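Local coordinates for protein UDP-N-acetylglucosamine pyrophosphorylase (Entamoeba histolytica, PDB 3OC9) that probably catalyses the formation of UDP-N-acetylglucosamine and diphosphate from UTP and N-acetylglucosamine 1-phosphate, at residues A[96-101]-A[123-128]. Sequence-based numbering, arbitrary orientation. Where two conformers were deposited one is given.
Sequences WFLMTN and EQIHCF
W96 to M99 pair in parallel with I125 to F128. The two strands belong to a beta-alpha-beta unit in the central mixed sheet of a GT-A-type nucleotidyltransferase fold, and helix 105-114 makes the crossover. Five backbone hydrogen bonds join them, from W96 N to Q124 O at 2.9 Å through to T100 N to F128 O at 2.8 Å. The last is nearly straight at its hydrogen, 174°.

F128 makes the broadest side-chain contact. From CB, a chi1 of 68° swings CG in over the backbone, flanked by its own N and carbonyl carbon, and carries the ring across to strand 96-100. CD1 comes to 3.4 Å from L98 O. CE1 meets the L98-M99 peptide and F97 CB. At the tip, CZ touches M99 CB at 3.6 Å, and CE2 meets M99 CG. M99 CA lies over one ring face, a CH-pi contact, while M99 SD makes an oblique Met-aromatic approach. Helix 160-166 also packs on F128.

On the same face, the rings of F97 and H126 lie side by side. Their planes are 23° apart, but the rings are strongly offset and little of one lies over the other, with F97 CE1 3.7 Å from H126 CD2. H126 NE2 is hydrogen-bonded to H95 ND1. Helix 169-176 covers F97.

W96, L98, I125 and C127 occupy the other face. In the conformers given, L98 CD1 lies over the W96 ring, toward the rim, and also touches I125 CG2. I125 CD1 approaches the six-membered ring of the indole obliquely, at CE3. W96 NE1 is hydrogen-bonded to T40 OG1.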
loop_
_atom_site.group_PDB
_atom_site.type_symbol
_atom_site.label_atom_id
_atom_site.label_comp_id
_atom_site.label_asym_id
_atom_site.label_seq_id
_atom_site.Cartn_x
_atom_site.Cartn_y
_atom_site.Cartn_z
ATOM N N TRP A 96 8.521 -8.804 7.427
ATOM C CA TRP A 96 7.634 -7.619 7.303
ATOM C C TRP A 96 8.255 -6.430 8.056
ATOM O O TRP A 96 8.437 -6.501 9.284
ATOM C CB TRP A 96 6.229 -7.955 7.872
ATOM C CG TRP A 96 5.143 -6.864 7.806
ATOM C CD1 TRP A 96 5.205 -5.640 7.148
ATOM C CD2 TRP A 96 3.839 -6.923 8.409
ATOM N NE1 TRP A 96 4.008 -4.952 7.325
ATOM C CE2 TRP A 96 3.162 -5.712 8.089
ATOM C CE3 TRP A 96 3.176 -7.886 9.188
ATOM C CZ2 TRP A 96 1.850 -5.439 8.523
ATOM C CZ3 TRP A 96 1.853 -7.618 9.623
ATOM C CH2 TRP A 96 1.206 -6.401 9.276
ATOM N N PHE A 97 8.583 -5.360 7.315
ATOM C CA PHE A 97 9.220 -4.148 7.884
ATOM C C PHE A 97 8.145 -3.037 7.956
ATOM O O PHE A 97 7.560 -2.664 6.923
ATOM C CB PHE A 97 10.449 -3.750 7.018
ATOM C CG PHE A 97 11.453 -4.882 6.850
ATOM C CD1 PHE A 97 12.365 -5.189 7.880
ATOM C CD2 PHE A 97 11.475 -5.653 5.689
ATOM C CE1 PHE A 97 13.268 -6.264 7.756
ATOM C CE2 PHE A 97 12.385 -6.728 5.540
ATOM C CZ PHE A 97 13.288 -7.030 6.587
ATOM N N LEU A 98 7.893 -2.530 9.174
ATOM C CA LEU A 98 6.806 -1.571 9.417
ATOM C C LEU A 98 7.365 -0.228 9.853
ATOM O O LEU A 98 7.951 -0.113 10.935
ATOM C CB LEU A 98 5.842 -2.090 10.496
ATOM C CG LEU A 98 4.964 -3.280 10.146
ATOM C CD1 LEU A 98 5.672 -4.539 10.583
ATOM C CD2 LEU A 98 3.598 -3.146 10.845
ATOM N N MET A 99 7.185 0.791 9.005
ATOM C CA MET A 99 7.734 2.146 9.301
ATOM C C MET A 99 6.844 2.954 10.254
ATOM O O MET A 99 5.643 3.135 9.999
ATOM C CB MET A 99 7.995 2.948 8.007
ATOM C CG MET A 99 8.787 4.258 8.232
ATOM S SD MET A 99 9.427 5.065 6.714
ATOM C CE MET A 99 7.922 5.639 5.966
ATOM N N THR A 100 7.461 3.404 11.355
ATOM C CA THR A 100 6.754 4.192 12.369
ATOM C C THR A 100 7.627 5.391 12.789
ATOM O O THR A 100 8.440 5.870 11.983
ATOM C CB THR A 100 6.254 3.326 13.574
ATOM O OG1 THR A 100 5.483 4.138 14.470
ATOM C CG2 THR A 100 7.403 2.683 14.327
ATOM N N ASN A 101 7.439 5.915 13.997
ATOM C CA ASN A 101 8.271 7.040 14.496
ATOM C C ASN A 101 8.455 6.941 16.017
ATOM O O ASN A 101 7.861 6.062 16.655
ATOM C CB ASN A 101 7.682 8.400 14.055
ATOM C CG ASN A 101 6.285 8.658 14.624
ATOM O OD1 ASN A 101 6.106 8.772 15.838
ATOM N ND2 ASN A 101 5.291 8.749 13.746
ATOM N N GLU A 123 9.853 -13.439 15.208
ATOM C CA GLU A 123 11.123 -13.262 14.507
ATOM C C GLU A 123 10.975 -12.550 13.160
ATOM O O GLU A 123 11.973 -12.077 12.603
ATOM C CB GLU A 123 11.826 -14.611 14.322
ATOM C CG GLU A 123 11.982 -15.383 15.630
ATOM C CD GLU A 123 13.013 -16.483 15.561
ATOM O OE1 GLU A 123 12.984 -17.266 14.585
ATOM O OE2 GLU A 123 13.845 -16.573 16.498
ATOM N N GLN A 124 9.737 -12.440 12.664
ATOM C CA GLN A 124 9.471 -11.869 11.308
ATOM C C GLN A 124 8.832 -10.476 11.230
ATOM O O GLN A 124 8.648 -9.961 10.127
ATOM C CB GLN A 124 8.658 -12.868 10.443
ATOM C CG GLN A 124 7.118 -12.871 10.648
ATOM C CD GLN A 124 6.448 -14.070 9.962
ATOM O OE1 GLN A 124 6.073 -15.056 10.620
ATOM N NE2 GLN A 124 6.313 -13.999 8.637
ATOM N N ILE A 125 8.491 -9.874 12.380
ATOM C CA ILE A 125 7.869 -8.534 12.455
ATOM C C ILE A 125 8.924 -7.533 12.917
ATOM O O ILE A 125 9.509 -7.739 13.980
ATOM C CB ILE A 125 6.729 -8.529 13.513
ATOM C CG1 ILE A 125 5.624 -9.503 13.119
ATOM C CG2 ILE A 125 6.163 -7.114 13.733
ATOM C CD1 ILE A 125 4.770 -8.997 11.995
ATOM N N HIS A 126 9.156 -6.453 12.147
ATOM C CA HIS A 126 10.232 -5.481 12.463
ATOM C C HIS A 126 9.787 -4.007 12.357
ATOM O O HIS A 126 9.807 -3.426 11.251
ATOM C CB HIS A 126 11.461 -5.705 11.546
ATOM C CG HIS A 126 11.860 -7.144 11.388
ATOM N ND1 HIS A 126 12.768 -7.763 12.227
ATOM C CD2 HIS A 126 11.493 -8.081 10.473
ATOM C CE1 HIS A 126 12.926 -9.022 11.850
ATOM N NE2 HIS A 126 12.169 -9.241 10.782
ATOM N N CYS A 127 9.440 -3.396 13.496
ATOM C CA CYS A 127 9.080 -1.960 13.528
ATOM C C CYS A 127 10.349 -1.092 13.569
ATOM O O CYS A 127 11.287 -1.382 14.348
ATOM C CB CYS A 127 8.167 -1.642 14.744
ATOM S SG CYS A 127 6.509 -2.402 14.750
ATOM N N PHE A 128 10.407 -0.063 12.714
ATOM C CA PHE A 128 11.567 0.888 12.661
ATOM C C PHE A 128 11.153 2.372 12.531
ATOM O O PHE A 128 10.166 2.680 11.868
ATOM C CB PHE A 128 12.555 0.505 11.541
ATOM C CG PHE A 128 12.009 0.680 10.131
ATOM C CD1 PHE A 128 11.095 -0.256 9.575
ATOM C CD2 PHE A 128 12.416 1.764 9.346
ATOM C CE1 PHE A 128 10.590 -0.081 8.264
ATOM C CE2 PHE A 128 11.927 1.943 8.039
ATOM C CZ PHE A 128 11.010 1.015 7.490
#